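Local atomic coordinates of type-2 restriction enzyme AgeI (Thalassobius gelatinovorus, PDB entry 5DWC), a protein that recognises the double-stranded DNA sequence 5'-ACCGGT-3' and cleaves it after the first A, leaving fragments with terminal 5'-phosphates. Residues 143-148 / 160-165; 169-174 / 196-201; 73-78 / 86-91; 92-97 / 117-122. One frame throughout, in Å; residues are numbered along the deposited sequence.

Contact 1: 143-148 / 160-165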
loop_
_atom_site.group_PDB
_atom_site.type_symbol
_atom_site.label_atom_id
_atom_site.label_comp_id
_atom_site.label_asym_id
_atom_site.label_seq_id
_atom_site.Cartn_x
_atom_site.Cartn_y
_atom_site.Cartn_z
ATOM N N VAL A 143 0.309 9.187 2.008
ATOM C CA VAL A 143 -0.189 9.153 3.381
ATOM C C VAL A 143 0.717 9.943 4.322
ATOM O O VAL A 143 1.919 9.694 4.393
ATOM C CB VAL A 143 -0.321 7.707 3.909
ATOM C CG1 VAL A 143 -0.883 7.709 5.322
ATOM C CG2 VAL A 143 -1.199 6.871 2.986
ATOM N N MET A 144 0.132 10.893 5.044
ATOM C CA MET A 144 0.882 11.731 5.976
ATOM C C MET A 144 0.949 11.113 7.373
ATOM O O MET A 144 -0.026 10.539 7.858
ATOM C CB MET A 144 0.258 13.131 6.046
ATOM C CG MET A 144 0.198 13.724 7.442
ATOM S SD MET A 144 -0.809 15.216 7.536
ATOM C CE MET A 144 0.420 16.470 7.134
ATOM N N ILE A 145 2.107 11.231 8.015
ATOM C CA ILE A 145 2.283 10.728 9.373
ATOM C C ILE A 145 2.403 11.875 10.372
ATOM O O ILE A 145 3.289 12.722 10.255
ATOM C CB ILE A 145 3.528 9.834 9.492
ATOM C CG1 ILE A 145 3.610 8.867 8.309
ATOM C CG2 ILE A 145 3.515 9.081 10.813
ATOM C CD1 ILE A 145 4.907 8.091 8.248
ATOM N N GLU A 146 1.509 11.893 11.355
ATOM C CA GLU A 146 1.527 12.920 12.390
ATOM C C GLU A 146 1.706 12.305 13.775
ATOM O O GLU A 146 1.519 11.102 13.957
ATOM C CB GLU A 146 0.247 13.757 12.336
ATOM C CG GLU A 146 0.250 14.806 11.236
ATOM C CD GLU A 146 -1.088 15.500 11.088
ATOM O OE1 GLU A 146 -2.125 14.809 11.163
ATOM O OE2 GLU A 146 -1.104 16.735 10.897
ATOM N N LYS A 147 2.069 13.136 14.746
ATOM C CA LYS A 147 2.383 12.652 16.085
ATOM C C LYS A 147 1.871 13.595 17.170
ATOM O O LYS A 147 2.025 14.813 17.068
ATOM C CB LYS A 147 3.895 12.460 16.231
ATOM C CG LYS A 147 4.376 12.198 17.649
ATOM C CD LYS A 147 3.855 10.878 18.187
ATOM C CE LYS A 147 4.650 10.441 19.405
ATOM N NZ LYS A 147 6.091 10.252 19.073
ATOM N N GLN A 148 1.254 13.024 18.200
ATOM C CA GLN A 148 0.833 13.795 19.364
ATOM C C GLN A 148 2.045 14.422 20.040
ATOM O O GLN A 148 2.964 13.720 20.468
ATOM C CB GLN A 148 0.067 12.910 20.351
ATOM C CG GLN A 148 0.106 13.387 21.800
ATOM C CD GLN A 148 -0.721 14.634 22.038
ATOM O OE1 GLN A 148 -1.434 15.101 21.150
ATOM N NE2 GLN A 148 -0.634 15.177 23.247
ATOM N N GLY A 160 1.873 17.221 15.041
ATOM C CA GLY A 160 2.839 17.752 14.098
ATOM C C GLY A 160 3.259 16.733 13.058
ATOM O O GLY A 160 3.288 15.530 13.324
ATOM N N VAL A 161 3.584 17.220 11.866
ATOM C CA VAL A 161 4.024 16.353 10.784
ATOM C C VAL A 161 5.403 15.776 11.088
ATOM O O VAL A 161 6.355 16.519 11.326
ATOM C CB VAL A 161 4.063 17.105 9.448
ATOM C CG1 VAL A 161 4.299 16.134 8.310
ATOM C CG2 VAL A 161 2.755 17.859 9.230
ATOM N N VAL A 162 5.505 14.449 11.076
ATOM C CA VAL A 162 6.759 13.773 11.391
ATOM C C VAL A 162 7.264 12.900 10.244
ATOM O O VAL A 162 8.318 12.275 10.352
ATOM C CB VAL A 162 6.621 12.894 12.646
ATOM C CG1 VAL A 162 6.356 13.756 13.866
ATOM C CG2 VAL A 162 5.512 11.874 12.458
ATOM N N GLY A 163 6.511 12.856 9.150
ATOM C CA GLY A 163 6.900 12.054 8.005
ATOM C C GLY A 163 5.769 11.799 7.029
ATOM O O GLY A 163 4.681 12.355 7.167
ATOM N N GLY A 164 6.030 10.953 6.037
ATOM C CA GLY A 164 5.038 10.641 5.027
ATOM C C GLY A 164 5.210 9.259 4.431
ATOM O O GLY A 164 6.266 8.639 4.557
ATOM N N ILE A 165 4.164 8.777 3.770
ATOM C CA ILE A 165 4.187 7.449 3.171
ATOM C C ILE A 165 3.906 7.501 1.676
ATOM O O ILE A 165 2.987 8.189 1.232
ATOM C CB ILE A 165 3.156 6.515 3.837
ATOM C CG1 ILE A 165 3.432 6.391 5.336
ATOM C CG2 ILE A 165 3.165 5.145 3.177
ATOM C CD1 ILE A 165 2.435 5.518 6.067
#

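Contact 2: 169-174 / 196-201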
loop_
_atom_site.group_PDB
_atom_site.type_symbol
_atom_site.label_atom_id
_atom_site.label_comp_id
_atom_site.label_asym_id
_atom_site.label_seq_id
_atom_site.Cartn_x
_atom_site.Cartn_y
_atom_site.Cartn_z
ATOM N N VAL A 169 0.724 0.381 -4.869
ATOM C CA VAL A 169 0.161 -0.958 -5.036
ATOM C C VAL A 169 1.154 -1.871 -5.747
ATOM O O VAL A 169 1.354 -3.022 -5.352
ATOM C CB VAL A 169 -1.161 -0.927 -5.829
ATOM C CG1 VAL A 169 -1.579 -2.335 -6.236
ATOM C CG2 VAL A 169 -2.259 -0.253 -5.015
ATOM N N SER A 170 1.781 -1.345 -6.792
ATOM C CA SER A 170 2.813 -2.078 -7.507
ATOM C C SER A 170 4.066 -1.224 -7.648
ATOM O O SER A 170 3.983 -0.029 -7.930
ATOM C CB SER A 170 2.314 -2.511 -8.884
ATOM O OG SER A 170 3.294 -3.285 -9.556
ATOM N N LEU A 171 5.225 -1.839 -7.445
ATOM C CA LEU A 171 6.496 -1.145 -7.603
ATOM C C LEU A 171 6.892 -1.051 -9.071
ATOM O O LEU A 171 7.917 -0.461 -9.409
ATOM C CB LEU A 171 7.592 -1.847 -6.803
ATOM C CG LEU A 171 7.375 -1.841 -5.290
ATOM C CD1 LEU A 171 8.549 -2.487 -4.583
ATOM C CD2 LEU A 171 7.150 -0.422 -4.788
ATOM N N ALA A 172 6.072 -1.637 -9.940
ATOM C CA ALA A 172 6.253 -1.519 -11.380
ATOM C C ALA A 172 5.832 -0.129 -11.837
ATOM O O ALA A 172 6.036 0.255 -12.989
ATOM C CB ALA A 172 5.455 -2.590 -12.111
ATOM N N GLU A 173 5.229 0.610 -10.914
ATOM C CA GLU A 173 4.777 1.972 -11.154
ATOM C C GLU A 173 5.972 2.911 -11.291
ATOM O O GLU A 173 7.123 2.474 -11.238
ATOM C CB GLU A 173 3.865 2.421 -10.010
ATOM C CG GLU A 173 2.847 3.491 -10.365
ATOM C CD GLU A 173 1.853 3.727 -9.243
ATOM O OE1 GLU A 173 1.378 2.731 -8.653
ATOM O OE2 GLU A 173 1.561 4.904 -8.940
ATOM N N ARG A 174 5.700 4.198 -11.471
ATOM C CA ARG A 174 6.755 5.205 -11.534
ATOM C C ARG A 174 7.401 5.388 -10.163
ATOM O O ARG A 174 7.308 6.461 -9.569
ATOM C CB ARG A 174 6.198 6.544 -12.025
ATOM C CG ARG A 174 5.398 6.475 -13.318
ATOM C CD ARG A 174 6.289 6.373 -14.548
ATOM N NE ARG A 174 5.499 6.314 -15.775
ATOM C CZ ARG A 174 6.008 6.324 -17.002
ATOM N NH1 ARG A 174 7.321 6.396 -17.182
ATOM N NH2 ARG A 174 5.201 6.263 -18.053
ATOM N N THR A 196 3.985 -0.901 0.258
ATOM C CA THR A 196 3.628 -1.497 -1.023
ATOM C C THR A 196 2.941 -2.851 -0.888
ATOM O O THR A 196 3.102 -3.555 0.110
ATOM C CB THR A 196 4.872 -1.668 -1.927
ATOM O OG1 THR A 196 4.465 -2.100 -3.232
ATOM C CG2 THR A 196 5.830 -2.693 -1.338
ATOM N N LEU A 197 2.163 -3.201 -1.905
ATOM C CA LEU A 197 1.560 -4.519 -1.994
ATOM C C LEU A 197 2.423 -5.397 -2.883
ATOM O O LEU A 197 2.218 -6.609 -2.959
ATOM C CB LEU A 197 0.133 -4.427 -2.535
ATOM C CG LEU A 197 -0.886 -3.810 -1.577
ATOM C CD1 LEU A 197 -2.173 -3.465 -2.302
ATOM C CD2 LEU A 197 -1.159 -4.759 -0.420
ATOM N N ASP A 198 3.392 -4.764 -3.545
ATOM C CA ASP A 198 4.347 -5.436 -4.423
ATOM C C ASP A 198 3.646 -6.367 -5.405
ATOM O O ASP A 198 3.989 -7.542 -5.523
ATOM C CB ASP A 198 5.384 -6.205 -3.599
ATOM C CG ASP A 198 6.573 -6.655 -4.428
ATOM O OD1 ASP A 198 6.791 -6.087 -5.518
ATOM O OD2 ASP A 198 7.290 -7.578 -3.990
ATOM N N VAL A 199 2.652 -5.828 -6.098
ATOM C CA VAL A 199 1.865 -6.608 -7.042
ATOM C C VAL A 199 2.563 -6.735 -8.386
ATOM O O VAL A 199 2.858 -5.735 -9.037
ATOM C CB VAL A 199 0.479 -5.981 -7.266
ATOM C CG1 VAL A 199 -0.274 -6.730 -8.354
ATOM C CG2 VAL A 199 -0.308 -5.965 -5.971
ATOM N N LYS A 200 2.829 -7.971 -8.796
ATOM C CA LYS A 200 3.344 -8.223 -10.133
ATOM C C LYS A 200 3.176 -9.676 -10.550
ATOM O O LYS A 200 3.887 -10.559 -10.073
ATOM C CB LYS A 200 4.817 -7.832 -10.232
ATOM C CG LYS A 200 5.307 -7.773 -11.666
ATOM C CD LYS A 200 4.370 -6.927 -12.510
ATOM C CE LYS A 200 4.796 -6.916 -13.965
ATOM N NZ LYS A 200 3.899 -6.065 -14.792
ATOM N N SER A 201 2.222 -9.909 -11.444
ATOM C CA SER A 201 2.052 -11.211 -12.072
ATOM C C SER A 201 2.069 -11.028 -13.582
ATOM O O SER A 201 1.773 -9.945 -14.082
ATOM C CB SER A 201 0.750 -11.876 -11.624
ATOM O OG SER A 201 -0.378 -11.138 -12.058
HETATM O O HOH W 1 5.460 -4.682 -7.417
#

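Contact 3: 73-78 / 86-91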
loop_
_atom_site.group_PDB
_atom_site.type_symbol
_atom_site.label_atom_id
_atom_site.label_comp_id
_atom_site.label_asym_id
_atom_site.label_seq_id
_atom_site.Cartn_x
_atom_site.Cartn_y
_atom_site.Cartn_z
ATOM N N ARG A 73 -10.000 -8.369 -9.772
ATOM C CA ARG A 73 -10.672 -9.113 -10.829
ATOM C C ARG A 73 -12.182 -9.166 -10.629
ATOM O O ARG A 73 -12.930 -9.417 -11.572
ATOM C CB ARG A 73 -10.088 -10.522 -10.918
ATOM C CG ARG A 73 -8.572 -10.518 -10.903
ATOM C CD ARG A 73 -7.978 -11.819 -11.400
ATOM N NE ARG A 73 -6.523 -11.731 -11.487
ATOM C CZ ARG A 73 -5.863 -11.261 -12.542
ATOM N NH1 ARG A 73 -6.527 -10.837 -13.610
ATOM N NH2 ARG A 73 -4.538 -11.216 -12.529
ATOM N N ILE A 74 -12.628 -8.927 -9.400
ATOM C CA ILE A 74 -14.053 -8.797 -9.123
ATOM C C ILE A 74 -14.532 -7.412 -9.551
ATOM O O ILE A 74 -15.628 -7.261 -10.090
ATOM C CB ILE A 74 -14.373 -9.030 -7.629
ATOM C CG1 ILE A 74 -14.228 -10.513 -7.278
ATOM C CG2 ILE A 74 -15.784 -8.568 -7.293
ATOM C CD1 ILE A 74 -14.498 -10.820 -5.820
ATOM N N TYR A 75 -13.692 -6.405 -9.333
ATOM C CA TYR A 75 -14.059 -5.027 -9.645
ATOM C C TYR A 75 -14.241 -4.807 -11.144
ATOM O O TYR A 75 -15.291 -4.345 -11.581
ATOM C CB TYR A 75 -13.010 -4.052 -9.101
ATOM C CG TYR A 75 -13.424 -2.601 -9.210
ATOM C CD1 TYR A 75 -14.189 -2.000 -8.218
ATOM C CD2 TYR A 75 -13.051 -1.830 -10.307
ATOM C CE1 TYR A 75 -14.572 -0.674 -8.315
ATOM C CE2 TYR A 75 -13.430 -0.505 -10.412
ATOM C CZ TYR A 75 -14.190 0.068 -9.414
ATOM O OH TYR A 75 -14.568 1.387 -9.513
ATOM N N ILE A 76 -13.222 -5.141 -11.930
ATOM C CA ILE A 76 -13.282 -4.926 -13.373
ATOM C C ILE A 76 -14.330 -5.814 -14.038
ATOM O O ILE A 76 -14.695 -5.594 -15.193
ATOM C CB ILE A 76 -11.920 -5.172 -14.048
ATOM C CG1 ILE A 76 -11.528 -6.646 -13.960
ATOM C CG2 ILE A 76 -10.851 -4.286 -13.428
ATOM C CD1 ILE A 76 -10.319 -7.008 -14.799
ATOM N N ARG A 77 -14.810 -6.816 -13.309
ATOM C CA ARG A 77 -15.854 -7.699 -13.816
ATOM C C ARG A 77 -17.236 -7.137 -13.509
ATOM O O ARG A 77 -18.158 -7.254 -14.315
ATOM C CB ARG A 77 -15.719 -9.103 -13.218
ATOM C CG ARG A 77 -16.676 -10.124 -13.824
ATOM C CD ARG A 77 -16.617 -11.470 -13.111
ATOM N NE ARG A 77 -17.282 -11.438 -11.811
ATOM C CZ ARG A 77 -16.675 -11.668 -10.650
ATOM N NH1 ARG A 77 -15.380 -11.953 -10.620
ATOM N NH2 ARG A 77 -17.366 -11.616 -9.518
ATOM N N GLU A 78 -17.370 -6.521 -12.339
ATOM C CA GLU A 78 -18.666 -6.059 -11.856
ATOM C C GLU A 78 -18.900 -4.569 -12.081
ATOM O O GLU A 78 -20.028 -4.092 -11.955
ATOM C CB GLU A 78 -18.812 -6.380 -10.366
ATOM C CG GLU A 78 -18.768 -7.862 -10.042
ATOM C CD GLU A 78 -19.961 -8.613 -10.594
ATOM O OE1 GLU A 78 -21.055 -8.017 -10.673
ATOM O OE2 GLU A 78 -19.805 -9.800 -10.951
ATOM N N GLN A 86 -13.749 6.428 -12.435
ATOM C CA GLN A 86 -14.181 5.349 -11.557
ATOM C C GLN A 86 -13.417 4.069 -11.868
ATOM O O GLN A 86 -13.765 2.990 -11.386
ATOM C CB GLN A 86 -15.682 5.113 -11.700
ATOM C CG GLN A 86 -16.526 6.320 -11.349
ATOM C CD GLN A 86 -17.980 6.139 -11.737
ATOM O OE1 GLN A 86 -18.355 5.124 -12.327
ATOM N NE2 GLN A 86 -18.809 7.124 -11.406
ATOM N N SER A 87 -12.376 4.200 -12.684
ATOM C CA SER A 87 -11.548 3.062 -13.056
ATOM C C SER A 87 -10.847 2.479 -11.841
ATOM O O SER A 87 -10.620 3.175 -10.851
ATOM C CB SER A 87 -10.513 3.468 -14.108
ATOM O OG SER A 87 -11.124 3.693 -15.364
ATOM N N TRP A 88 -10.518 1.194 -11.920
ATOM C CA TRP A 88 -9.697 0.563 -10.899
ATOM C C TRP A 88 -8.339 1.253 -10.875
ATOM O O TRP A 88 -7.813 1.568 -9.813
ATOM C CB TRP A 88 -9.544 -0.936 -11.164
ATOM C CG TRP A 88 -8.575 -1.620 -10.241
ATOM C CD1 TRP A 88 -7.234 -1.789 -10.439
ATOM C CD2 TRP A 88 -8.872 -2.229 -8.975
ATOM N NE1 TRP A 88 -6.679 -2.460 -9.378
ATOM C CE2 TRP A 88 -7.660 -2.742 -8.468
ATOM C CE3 TRP A 88 -10.041 -2.386 -8.226
ATOM C CZ2 TRP A 88 -7.589 -3.405 -7.241
ATOM C CZ3 TRP A 88 -9.965 -3.049 -7.011
ATOM C CH2 TRP A 88 -8.747 -3.547 -6.530
ATOM N N VAL A 89 -7.794 1.503 -12.061
ATOM C CA VAL A 89 -6.496 2.153 -12.217
ATOM C C VAL A 89 -6.452 3.525 -11.543
ATOM O O VAL A 89 -5.452 3.903 -10.933
ATOM C CB VAL A 89 -6.145 2.304 -13.712
ATOM C CG1 VAL A 89 -4.943 3.217 -13.903
ATOM C CG2 VAL A 89 -5.896 0.939 -14.336
ATOM N N ARG A 90 -7.556 4.254 -11.644
ATOM C CA ARG A 90 -7.642 5.613 -11.129
ATOM C C ARG A 90 -7.904 5.652 -9.621
ATOM O O ARG A 90 -7.533 6.613 -8.945
ATOM C CB ARG A 90 -8.737 6.375 -11.889
ATOM C CG ARG A 90 -9.119 7.734 -11.320
ATOM C CD ARG A 90 -7.929 8.679 -11.238
ATOM N NE ARG A 90 -8.310 9.969 -10.668
ATOM C CZ ARG A 90 -8.403 10.215 -9.365
ATOM N NH1 ARG A 90 -8.145 9.256 -8.485
ATOM N NH2 ARG A 90 -8.758 11.419 -8.938
ATOM N N THR A 91 -8.518 4.599 -9.088
ATOM C CA THR A 91 -8.987 4.624 -7.704
ATOM C C THR A 91 -8.296 3.639 -6.757
ATOM O O THR A 91 -8.368 3.802 -5.538
ATOM C CB THR A 91 -10.501 4.350 -7.640
ATOM O OG1 THR A 91 -10.783 3.064 -8.206
ATOM C CG2 THR A 91 -11.260 5.412 -8.411
#

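Contact 4: 92-97 / 117-122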
loop_
_atom_site.group_PDB
_atom_site.type_symbol
_atom_site.label_atom_id
_atom_site.label_comp_id
_atom_site.label_asym_id
_atom_site.label_seq_id
_atom_site.Cartn_x
_atom_site.Cartn_y
_atom_site.Cartn_z
ATOM N N SER A 92 -7.641 2.620 -7.304
ATOM C CA SER A 92 -7.066 1.559 -6.477
ATOM C C SER A 92 -5.969 2.071 -5.552
ATOM O O SER A 92 -5.821 1.587 -4.430
ATOM C CB SER A 92 -6.510 0.437 -7.352
ATOM O OG SER A 92 -5.599 0.950 -8.308
ATOM N N GLY A 93 -5.201 3.045 -6.027
ATOM C CA GLY A 93 -4.112 3.604 -5.249
ATOM C C GLY A 93 -4.605 4.294 -3.994
ATOM O O GLY A 93 -4.038 4.125 -2.914
ATOM N N GLU A 94 -5.674 5.069 -4.137
ATOM C CA GLU A 94 -6.258 5.782 -3.009
ATOM C C GLU A 94 -6.992 4.826 -2.077
ATOM O O GLU A 94 -7.143 5.099 -0.887
ATOM C CB GLU A 94 -7.204 6.875 -3.505
ATOM C CG GLU A 94 -6.538 7.873 -4.434
ATOM C CD GLU A 94 -7.388 9.100 -4.680
ATOM O OE1 GLU A 94 -8.623 9.012 -4.518
ATOM O OE2 GLU A 94 -6.818 10.154 -5.029
ATOM N N ALA A 95 -7.443 3.704 -2.628
ATOM C CA ALA A 95 -8.079 2.661 -1.832
ATOM C C ALA A 95 -7.061 2.018 -0.898
ATOM O O ALA A 95 -7.384 1.645 0.231
ATOM C CB ALA A 95 -8.709 1.617 -2.732
ATOM N N PHE A 96 -5.829 1.894 -1.382
ATOM C CA PHE A 96 -4.735 1.361 -0.584
ATOM C C PHE A 96 -4.428 2.294 0.587
ATOM O O PHE A 96 -4.175 1.842 1.702
ATOM C CB PHE A 96 -3.489 1.158 -1.450
ATOM C CG PHE A 96 -2.343 0.507 -0.727
ATOM C CD1 PHE A 96 -2.572 -0.401 0.295
ATOM C CD2 PHE A 96 -1.035 0.808 -1.067
ATOM C CE1 PHE A 96 -1.519 -0.996 0.960
ATOM C CE2 PHE A 96 0.023 0.216 -0.406
ATOM C CZ PHE A 96 -0.220 -0.687 0.610
ATOM N N GLU A 97 -4.455 3.597 0.318
ATOM C CA GLU A 97 -4.249 4.606 1.353
ATOM C C GLU A 97 -5.330 4.501 2.422
ATOM O O GLU A 97 -5.043 4.550 3.620
ATOM C CB GLU A 97 -4.253 6.010 0.750
ATOM C CG GLU A 97 -3.272 6.208 -0.388
ATOM C CD GLU A 97 -3.377 7.590 -1.000
ATOM O OE1 GLU A 97 -4.119 8.427 -0.443
ATOM O OE2 GLU A 97 -2.725 7.837 -2.036
ATOM N N ALA A 117 -4.746 9.746 4.939
ATOM C CA ALA A 117 -4.643 9.546 3.499
ATOM C C ALA A 117 -4.746 10.872 2.753
ATOM O O ALA A 117 -5.505 11.757 3.143
ATOM C CB ALA A 117 -5.717 8.583 3.020
ATOM N N LEU A 118 -3.973 11.005 1.681
ATOM C CA LEU A 118 -3.997 12.214 0.871
ATOM C C LEU A 118 -4.414 11.887 -0.555
ATOM O O LEU A 118 -3.742 11.125 -1.250
ATOM C CB LEU A 118 -2.629 12.897 0.883
ATOM C CG LEU A 118 -2.062 13.249 2.261
ATOM C CD1 LEU A 118 -0.675 13.861 2.125
ATOM C CD2 LEU A 118 -3.000 14.185 3.007
ATOM N N PHE A 119 -5.526 12.468 -0.988
ATOM C CA PHE A 119 -6.070 12.178 -2.307
ATOM C C PHE A 119 -5.702 13.267 -3.308
ATOM O O PHE A 119 -5.413 14.401 -2.926
ATOM C CB PHE A 119 -7.586 12.011 -2.223
ATOM C CG PHE A 119 -8.035 11.185 -1.051
ATOM C CD1 PHE A 119 -7.628 9.867 -0.922
ATOM C CD2 PHE A 119 -8.857 11.725 -0.078
ATOM C CE1 PHE A 119 -8.032 9.103 0.157
ATOM C CE2 PHE A 119 -9.268 10.965 1.003
ATOM C CZ PHE A 119 -8.854 9.653 1.120
ATOM N N LYS A 120 -5.713 12.907 -4.589
ATOM C CA LYS A 120 -5.294 13.806 -5.660
ATOM C C LYS A 120 -6.023 15.146 -5.627
ATOM O O LYS A 120 -7.252 15.201 -5.677
ATOM C CB LYS A 120 -5.502 13.142 -7.024
ATOM C CG LYS A 120 -5.313 14.086 -8.201
ATOM C CD LYS A 120 -5.627 13.409 -9.527
ATOM C CE LYS A 120 -4.659 12.274 -9.822
ATOM N NZ LYS A 120 -4.874 11.703 -11.185
ATOM N N GLY A 121 -5.251 16.223 -5.535
ATOM C CA GLY A 121 -5.804 17.564 -5.556
ATOM C C GLY A 121 -5.850 18.232 -4.196
ATOM O O GLY A 121 -5.781 19.456 -4.100
ATOM N N GLN A 122 -5.964 17.430 -3.141
ATOM C CA GLN A 122 -6.085 17.967 -1.790
ATOM C C GLN A 122 -4.975 17.474 -0.869
ATOM O O GLN A 122 -5.221 16.719 0.074
ATOM C CB GLN A 122 -7.449 17.613 -1.195
ATOM C CG GLN A 122 -8.630 18.038 -2.052
ATOM C CD GLN A 122 -9.283 16.871 -2.763
ATOM O OE1 GLN A 122 -9.254 15.740 -2.276
ATOM N NE2 GLN A 122 -9.874 17.137 -3.923
#

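Contact 1: 143-148 / 160-165
Ile145 stands across from both Val162 and Gly163, and this two-against-one pairing is a classic beta bulge in the antiparallel hairpin formed by residues 143-148 and 160-165. Among the backbone bonds, Val162 N reaches Ile145 O at 2.9 Å and nearly straight (173°), while Gly163 N adds a weak bond to the same oxygen. On the return side Ile145 N donates to Gly163 O at 2.9 Å. The hairpin thus gains one residue on the 160-165 strand without losing its ladder, which resumes with Glu146 opposite Val161 and then the hydrogen-bonded pair of Lys147 and Gly160.

The apolar contacts divide between the two faces. Val143 and Ile165 lie alongside each other, CB to CB 3.7 Å, and Ile145 crosses Ile165 at about a right angle, its CD1 3.7 Å from Ile165 CG1. Val162 turns CG1 anti to its carbonyl carbon (chi1 -65°), which leaves CG2 between N and C, 3.8 Å from Ile145 CG2. On the other face Met144 CE meets Val161 CG2 at 3.4 Å, crosswise.

Strands 113-117 and 191-196 flank the hairpin. Helix 124-130 packs over Met144 and Val161, its Arg129 joining Arg114 in salt bridges to Glu146, whereas Leu277 touches Ile145, Lys147 and Val162.

Contact 2: 169-174 / 196-201
Val169 O and Val199 O are the two carbonyl oxygens approached in their planes across the contact between residues 169-174 and 196-201. Val199 N comes to Val169 O on a lone pair, at 3.2 Å and 160°. Ser170 OG meets Val199 O at 2.5 Å, a hydrogen bond so short that nothing more is built on its exact length. At the carboxylate of Asp198, Leu171 CD1 lies near OD1, an oxygen that also accepts from water 1 and from the backbone of Glu214, while OD2 is hydrogen-bonded to the hydroxyl of Thr244.

Ser170 carries OG anti to its own nitrogen (chi1 -177°), where the hydroxyl can serve two backbones: it donates to Val199 O and accepts from Ala172 N, an ST turn. Placing an alanine here would probably cost Val199 O its hydroxyl donor, leaving the weak bond from water 1, and take from Ala172 N its acceptor, loosening the bend. That water also accepts from Leu171 N, 2.9 Å from its oxygen, and so bridges the two loops. A second ST turn joins Asp198 N to Thr196 OG1 at 2.9 Å; Leu171 CD2 sits 3.5 Å from this OG1, which is also hydrogen-bonded to the carbonyl of Lys168.

Val169 and Val199 run side by side, CG1 to CG2 3.9 Å, and Trp67 and Phe96 extend this apolar patch. The loops leaving the parallel strands 159-168 and 191-196 are therefore coupled by one backbone bond, a serine hydroxyl and a bridging water, with apolar side chains packed beside them.

Contact 3: 73-78 / 86-91
Two groups grip the hydroxyl of Tyr75: it donates to Gln86 O at 2.6 Å, and it is also hydrogen-bonded to Ser43 of helix 43-57. The setting is a helix-loop-helix connection, in which the end of helix 63-78 meets the start of helix 88-108 across a short loop. Gln86 O lies at the edge of the tyrosine ring, in its plane, and the hydroxyl stands only slightly tilted (17°) from the carbonyl plane of Gln86.

With CG anti to the backbone nitrogen (chi1 -172°), Tyr75 sends its ring across toward the second helix, and the hydroxyl arrives at the last residues before that helix begins. On the way the ring passes Trp88 obliquely: the centroids of the tyrosine ring and the six-membered ring of Trp88 are 5.5 Å apart, with planes at 53°. Tyr75 CB touches Trp88 CE3 at 3.5 Å, and CD2 approaches Trp88 CB at 3.7 Å. A phenylalanine in this position could keep much of the contact with the indole but would probably leave Gln86 O and Ser43 without their shared hydroxyl, letting the loop end drift.

Ile76 CG2 adds a looser contact to Trp88 CB, at 4.2 Å. Beyond the two segments, Trp88 meets Tyr72 edge-to-face and touches Trp67, so the indole is embedded in an aromatic group supplied by helix 63-78; Ile47 packs against both Tyr75 and Trp88. Within the first turn of helix 88-108, Thr91 OG1 turns back on the backbone and donates to Ser87 O at 2.7 Å.

Contact 4: 92-97 / 117-122
Glu94 crosses Phe119 obliquely, its carboxylate plane turned 49° from the ring plane, with OE2 3.5 Å from Phe119 CB and Glu94 CB 4.0 Å from Phe119 CD1. The chain is extended beyond CG (chi2 -168°), and this reach carries the carboxylate from helix 88-108 to the turn that follows strand 113-117. There Lys120 N donates to Glu94 OE2 at 3.0 Å with an almost straight N-H (170°), nearly along the C-O bond. The second oxygen, OE1, forms a salt bridge with Arg44, which also makes a cation-pi contact with Phe119.

The turn itself is type II, from Phe119 to Gln122. One helical turn beyond Glu94, Glu97 packs its CB on Ala117 CB at 3.7 Å. Its OE1 stands 2.8 Å from Leu118 O, two acceptors with no hydrogen bond between them, and its OE2 comes close to Asp142, another acid.

The two glutamates thus do different chemistry. Glu94 OE2 accepts the turn's Lys120 N-H while OE1 is balanced by Arg44, whereas Glu97 gathers with other oxygens, an arrangement consistent with the acidic, metal-binding centre of PD-(D/E)XK nucleases.

Contacts 3 and 4 share helix 88-108, their centres about 15 Å apart, so one helix links the aromatic packing at its start to the turn after strand 113-117. The same helix meets contact 2: Phe96 CE1 packs 3.8 Å from Leu197 CG. Contact 4 also touches contact 1, where Glu97 CB lies 3.9 Å from Val143 CG2; with Asp142 just before that strand, this junction is the probable neighbourhood of the PD-(D/E)XK active site. Contacts 1 and 2 follow each other along the chain, the 159-168 strand leading into the loop of contact 2; Lys168 at its end is probably the motif's lysine, and Asp142 its acid. Contact 3 is remote from contact 1, about 30 Å between centres.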